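Long-range contact in B-agarase (Saccharophagus degradans, PDB 4BQ2), which hydrolyses agarose as an exo-acting beta-agarase of glycoside hydrolase family 50, acting on beta-1,4 linkages of the polysaccharide: residues K270-T284 with A735-L747. Residues are numbered along the deposited sequence; the frame is centred on the assembly and turned at random.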
loop_
_atom_site.group_PDB
_atom_site.type_symbol
_atom_site.label_atom_id
_atom_site.label_comp_id
_atom_site.label_asym_id
_atom_site.label_seq_id
_atom_site.Cartn_x
_atom_site.Cartn_y
_atom_site.Cartn_z
ATOM N N LYS A 270 -9.495 25.123 10.931
ATOM C CA LYS A 270 -8.854 23.816 10.684
ATOM C C LYS A 270 -9.702 22.676 11.214
ATOM O O LYS A 270 -10.089 22.663 12.395
ATOM C CB LYS A 270 -7.500 23.757 11.374
ATOM C CG LYS A 270 -6.537 24.819 10.879
ATOM C CD LYS A 270 -5.214 24.738 11.590
ATOM C CE LYS A 270 -4.274 25.816 11.071
ATOM N NZ LYS A 270 -3.014 25.770 11.860
ATOM N N TRP A 271 -9.956 21.695 10.359
ATOM C CA TRP A 271 -10.696 20.534 10.794
ATOM C C TRP A 271 -9.930 19.730 11.830
ATOM O O TRP A 271 -8.726 19.503 11.682
ATOM C CB TRP A 271 -11.019 19.641 9.602
ATOM C CG TRP A 271 -12.238 20.114 8.853
ATOM C CD1 TRP A 271 -12.273 20.733 7.625
ATOM C CD2 TRP A 271 -13.594 20.005 9.291
ATOM N NE1 TRP A 271 -13.582 21.015 7.278
ATOM C CE2 TRP A 271 -14.408 20.577 8.284
ATOM C CE3 TRP A 271 -14.206 19.472 10.452
ATOM C CZ2 TRP A 271 -15.808 20.600 8.374
ATOM C CZ3 TRP A 271 -15.587 19.532 10.554
ATOM C CH2 TRP A 271 -16.380 20.074 9.513
ATOM N N MET A 272 -10.657 19.314 12.873
ATOM C CA MET A 272 -10.111 18.533 13.969
ATOM C C MET A 272 -11.077 17.440 14.389
ATOM O O MET A 272 -12.283 17.460 14.071
ATOM C CB MET A 272 -9.803 19.435 15.193
ATOM C CG MET A 272 -8.628 20.404 15.003
ATOM S SD MET A 272 -7.061 19.542 14.757
ATOM C CE MET A 272 -6.518 19.250 16.438
ATOM N N LEU A 273 -10.536 16.468 15.104
ATOM C CA LEU A 273 -11.395 15.620 15.914
ATOM C C LEU A 273 -11.568 16.268 17.272
ATOM O O LEU A 273 -10.785 17.138 17.665
ATOM C CB LEU A 273 -10.851 14.190 16.014
ATOM C CG LEU A 273 -10.888 13.387 14.671
ATOM C CD1 LEU A 273 -9.830 12.275 14.598
ATOM C CD2 LEU A 273 -12.262 12.814 14.388
ATOM N N VAL A 274 -12.569 15.811 18.015
ATOM C CA VAL A 274 -12.730 16.229 19.399
ATOM C C VAL A 274 -12.947 14.939 20.165
ATOM O O VAL A 274 -13.759 14.110 19.756
ATOM C CB VAL A 274 -13.960 17.151 19.547
ATOM C CG1 VAL A 274 -14.274 17.438 21.014
ATOM C CG2 VAL A 274 -13.759 18.435 18.762
ATOM N N ASP A 275 -12.262 14.786 21.291
ATOM C CA ASP A 275 -12.356 13.547 22.031
ATOM C C ASP A 275 -13.661 13.449 22.891
ATOM O O ASP A 275 -14.411 14.410 22.988
ATOM C CB ASP A 275 -11.027 13.266 22.757
ATOM C CG ASP A 275 -10.888 13.978 24.114
ATOM O OD1 ASP A 275 -11.867 14.570 24.626
ATOM O OD2 ASP A 275 -9.767 13.926 24.666
ATOM N N PRO A 276 -13.974 12.264 23.446
ATOM C CA PRO A 276 -15.246 12.121 24.199
ATOM C C PRO A 276 -15.470 13.162 25.342
ATOM O O PRO A 276 -16.605 13.351 25.798
ATOM C CB PRO A 276 -15.109 10.722 24.819
ATOM C CG PRO A 276 -14.243 9.958 23.834
ATOM C CD PRO A 276 -13.235 10.986 23.352
ATOM N N GLU A 277 -14.394 13.761 25.842
ATOM C CA GLU A 277 -14.475 14.773 26.909
ATOM C C GLU A 277 -14.414 16.215 26.392
ATOM O O GLU A 277 -14.484 17.178 27.187
ATOM C CB GLU A 277 -13.364 14.548 27.909
ATOM C CG GLU A 277 -13.421 13.185 28.541
ATOM C CD GLU A 277 -12.415 13.023 29.660
ATOM O OE1 GLU A 277 -11.302 13.607 29.606
ATOM O OE2 GLU A 277 -12.759 12.280 30.590
ATOM N N GLY A 278 -14.255 16.377 25.084
ATOM C CA GLY A 278 -14.337 17.710 24.483
ATOM C C GLY A 278 -12.994 18.338 24.149
ATOM O O GLY A 278 -12.922 19.529 23.784
ATOM N N TYR A 279 -11.906 17.569 24.269
ATOM C CA TYR A 279 -10.551 18.127 23.987
ATOM C C TYR A 279 -10.213 17.943 22.533
ATOM O O TYR A 279 -10.586 16.908 21.936
ATOM C CB TYR A 279 -9.471 17.477 24.860
ATOM C CG TYR A 279 -9.679 17.734 26.318
ATOM C CD1 TYR A 279 -9.183 18.894 26.912
ATOM C CD2 TYR A 279 -10.374 16.821 27.110
ATOM C CE1 TYR A 279 -9.396 19.143 28.263
ATOM C CE2 TYR A 279 -10.584 17.053 28.474
ATOM C CZ TYR A 279 -10.089 18.216 29.038
ATOM O OH TYR A 279 -10.306 18.442 30.374
ATOM N N PRO A 280 -9.563 18.949 21.917
ATOM C CA PRO A 280 -9.250 18.801 20.506
ATOM C C PRO A 280 -8.365 17.559 20.317
ATOM O O PRO A 280 -7.536 17.260 21.190
ATOM C CB PRO A 280 -8.477 20.087 20.164
ATOM C CG PRO A 280 -8.889 21.090 21.220
ATOM C CD PRO A 280 -9.175 20.280 22.450
ATOM N N TYR A 281 -8.563 16.861 19.206
ATOM C CA TYR A 281 -7.888 15.586 18.963
ATOM C C TYR A 281 -7.381 15.503 17.517
ATOM O O TYR A 281 -7.998 16.044 16.595
ATOM C CB TYR A 281 -8.863 14.425 19.295
ATOM C CG TYR A 281 -8.297 13.000 19.163
ATOM C CD1 TYR A 281 -7.574 12.413 20.195
ATOM C CD2 TYR A 281 -8.517 12.258 18.008
ATOM C CE1 TYR A 281 -7.088 11.113 20.086
ATOM C CE2 TYR A 281 -8.015 10.960 17.867
ATOM C CZ TYR A 281 -7.303 10.401 18.901
ATOM O OH TYR A 281 -6.822 9.111 18.763
ATOM N N PHE A 282 -6.277 14.780 17.322
ATOM C CA PHE A 282 -5.635 14.620 16.014
ATOM C C PHE A 282 -5.038 13.199 16.026
ATOM O O PHE A 282 -4.314 12.817 16.964
ATOM C CB PHE A 282 -4.572 15.706 15.768
ATOM C CG PHE A 282 -3.935 15.642 14.388
ATOM C CD1 PHE A 282 -2.788 14.866 14.164
ATOM C CD2 PHE A 282 -4.464 16.363 13.327
ATOM C CE1 PHE A 282 -2.202 14.808 12.902
ATOM C CE2 PHE A 282 -3.895 16.319 12.055
ATOM C CZ PHE A 282 -2.756 15.533 11.832
ATOM N N ALA A 283 -5.425 12.400 15.029
ATOM C CA ALA A 283 -5.136 10.986 15.070
ATOM C C ALA A 283 -3.775 10.655 14.454
ATOM O O ALA A 283 -3.514 10.983 13.295
ATOM C CB ALA A 283 -6.255 10.217 14.365
ATOM N N THR A 284 -2.910 10.030 15.245
ATOM C CA THR A 284 -1.676 9.478 14.734
ATOM C C THR A 284 -1.578 8.054 15.235
ATOM O O THR A 284 -2.123 7.728 16.293
ATOM C CB THR A 284 -0.452 10.295 15.190
ATOM O OG1 THR A 284 -0.384 10.263 16.632
ATOM C CG2 THR A 284 -0.546 11.767 14.669
ATOM N N ALA A 735 8.666 9.771 14.980
ATOM C CA ALA A 735 7.306 9.785 15.514
ATOM C C ALA A 735 7.198 10.678 16.751
ATOM O O ALA A 735 6.254 11.476 16.860
ATOM C CB ALA A 735 6.810 8.364 15.793
ATOM N N LYS A 736 8.163 10.590 17.652
ATOM C CA LYS A 736 8.113 11.437 18.847
ATOM C C LYS A 736 8.216 12.924 18.526
ATOM O O LYS A 736 7.538 13.738 19.160
ATOM C CB LYS A 736 9.170 11.044 19.888
ATOM C CG LYS A 736 8.975 9.661 20.491
ATOM C CD LYS A 736 10.042 9.462 21.570
ATOM C CE LYS A 736 9.870 8.188 22.357
ATOM N NZ LYS A 736 10.666 8.305 23.636
ATOM N N GLU A 737 9.050 13.276 17.547
ATOM C CA GLU A 737 9.217 14.678 17.144
ATOM C C GLU A 737 7.922 15.259 16.599
ATOM O O GLU A 737 7.528 16.395 16.928
ATOM C CB GLU A 737 10.337 14.799 16.090
ATOM C CG GLU A 737 11.760 14.606 16.664
ATOM C CD GLU A 737 12.342 15.876 17.326
ATOM O OE1 GLU A 737 12.012 16.986 16.846
ATOM O OE2 GLU A 737 13.134 15.775 18.307
ATOM N N VAL A 738 7.253 14.480 15.749
ATOM C CA VAL A 738 5.986 14.902 15.161
ATOM C C VAL A 738 4.889 14.934 16.219
ATOM O O VAL A 738 4.108 15.917 16.308
ATOM C CB VAL A 738 5.575 13.930 14.022
ATOM C CG1 VAL A 738 4.106 14.167 13.601
ATOM C CG2 VAL A 738 6.507 14.104 12.811
ATOM N N ASN A 739 4.807 13.851 17.003
ATOM C CA ASN A 739 3.741 13.732 17.988
ATOM C C ASN A 739 3.838 14.772 19.114
ATOM O O ASN A 739 2.821 15.160 19.706
ATOM C CB ASN A 739 3.716 12.313 18.572
ATOM C CG ASN A 739 3.149 11.287 17.598
ATOM O OD1 ASN A 739 2.407 11.637 16.674
ATOM N ND2 ASN A 739 3.515 10.010 17.797
ATOM N N ALA A 740 5.048 15.227 19.415
ATOM C CA ALA A 740 5.202 16.251 20.454
ATOM C C ALA A 740 4.684 17.619 19.992
ATOM O O ALA A 740 4.455 18.501 20.825
ATOM C CB ALA A 740 6.642 16.321 20.982
ATOM N N LYS A 741 4.445 17.776 18.685
ATOM C CA LYS A 741 4.037 19.058 18.132
ATOM C C LYS A 741 2.725 19.080 17.328
ATOM O O LYS A 741 2.324 20.145 16.853
ATOM C CB LYS A 741 5.185 19.633 17.290
ATOM C CG LYS A 741 5.279 19.081 15.874
ATOM C CD LYS A 741 6.630 19.497 15.297
ATOM C CE LYS A 741 6.555 19.658 13.797
ATOM N NZ LYS A 741 7.908 19.890 13.214
ATOM N N ILE A 742 2.052 17.933 17.165
ATOM C CA ILE A 742 0.820 17.910 16.396
ATOM C C ILE A 742 -0.191 18.970 16.905
ATOM O O ILE A 742 -0.863 19.600 16.110
ATOM C CB ILE A 742 0.121 16.505 16.332
ATOM C CG1 ILE A 742 -0.065 15.885 17.725
ATOM C CG2 ILE A 742 0.849 15.563 15.365
ATOM C CD1 ILE A 742 -0.753 14.519 17.728
ATOM N N TYR A 743 -0.277 19.175 18.212
ATOM C CA TYR A 743 -1.351 20.057 18.723
ATOM C C TYR A 743 -0.975 21.543 18.707
ATOM O O TYR A 743 -1.799 22.392 18.299
ATOM C CB TYR A 743 -1.785 19.624 20.123
ATOM C CG TYR A 743 -2.573 18.313 20.136
ATOM C CD1 TYR A 743 -3.814 18.223 19.505
ATOM C CD2 TYR A 743 -2.081 17.183 20.801
ATOM C CE1 TYR A 743 -4.557 17.037 19.522
ATOM C CE2 TYR A 743 -2.807 16.000 20.825
ATOM C CZ TYR A 743 -4.037 15.929 20.174
ATOM O OH TYR A 743 -4.732 14.769 20.218
ATOM N N THR A 744 0.240 21.845 19.161
ATOM C CA THR A 744 0.778 23.208 19.089
ATOM C C THR A 744 0.787 23.722 17.653
ATOM O O THR A 744 0.357 24.849 17.404
ATOM C CB THR A 744 2.168 23.318 19.727
ATOM O OG1 THR A 744 3.015 22.317 19.163
ATOM C CG2 THR A 744 2.077 23.067 21.208
ATOM N N GLU A 745 1.215 22.893 16.698
ATOM C CA GLU A 745 1.065 23.249 15.279
ATOM C C GLU A 745 -0.372 23.564 14.868
ATOM O O GLU A 745 -0.639 24.641 14.355
ATOM C CB GLU A 745 1.618 22.168 14.355
ATOM C CG GLU A 745 3.098 21.888 14.523
ATOM C CD GLU A 745 3.980 22.868 13.785
ATOM O OE1 GLU A 745 3.958 22.877 12.537
ATOM O OE2 GLU A 745 4.720 23.605 14.459
ATOM N N ARG A 746 -1.297 22.632 15.079
ATOM C CA ARG A 746 -2.656 22.786 14.555
ATOM C C ARG A 746 -3.385 23.922 15.252
ATOM O O ARG A 746 -4.183 24.637 14.653
ATOM C CB ARG A 746 -3.495 21.513 14.798
ATOM C CG ARG A 746 -3.038 20.241 14.115
ATOM C CD ARG A 746 -3.246 20.269 12.623
ATOM N NE ARG A 746 -4.650 20.263 12.212
ATOM C CZ ARG A 746 -5.028 20.084 10.953
ATOM N NH1 ARG A 746 -4.114 19.887 10.004
ATOM N NH2 ARG A 746 -6.315 20.113 10.627
ATOM N N LEU A 747 -3.157 24.045 16.545
ATOM C CA LEU A 747 -3.953 24.957 17.330
ATOM C C LEU A 747 -3.146 26.225 17.579
ATOM O O LEU A 747 -3.730 27.270 17.830
ATOM C CB LEU A 747 -4.439 24.290 18.629
ATOM C CG LEU A 747 -5.128 22.911 18.483
ATOM C CD1 LEU A 747 -5.217 22.156 19.817
ATOM C CD2 LEU A 747 -6.484 22.977 17.785
HETATM O O HOH W 1 -1.472 23.481 11.218
#
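Arg746, on the short helix 742-746 near the C-terminal end of the chain, packs against the beta hairpin of strands 270-274 and 280-281, in which Leu273 and Tyr281 form a hydrogen-bonded antiparallel pair. The axes of strand 270-274 and helix 742-746 run roughly antiparallel, at 146°. The tight part centres on the guanidinium. Its NH2 donates to Trp271 O at 2.7 Å, in the carbonyl plane, while NE makes a weak bond to Met272 SD at 3.6 Å. Phe282 CE2 lies over one guanidinium face, the planes 40° apart. NH1 is occupied by Ile688 O and Asn690 O, so three nitrogens anchor the group. With CG anti to the backbone N, the Phe282 ring also reaches Ile742, Phe282 CD1 lying 3.9 Å from Ile742 CG2. Tyr743 OH accepts from Phe282 N at 3.3 Å and is also hydrogen-bonded to Gly248 O. By contrast, the solvent side is loose: the CD1 methyl of exposed Leu747 rests on Pro280 CB and its CD2 methyl on Met272 CE, and Lys270 stretches along the helix end, where a water takes a bond from NZ and passes a weak one on to Glu745 O. There Lys270 NZ donates to Arg746 O at 3.2 Å, from 44° out of the carbonyl plane.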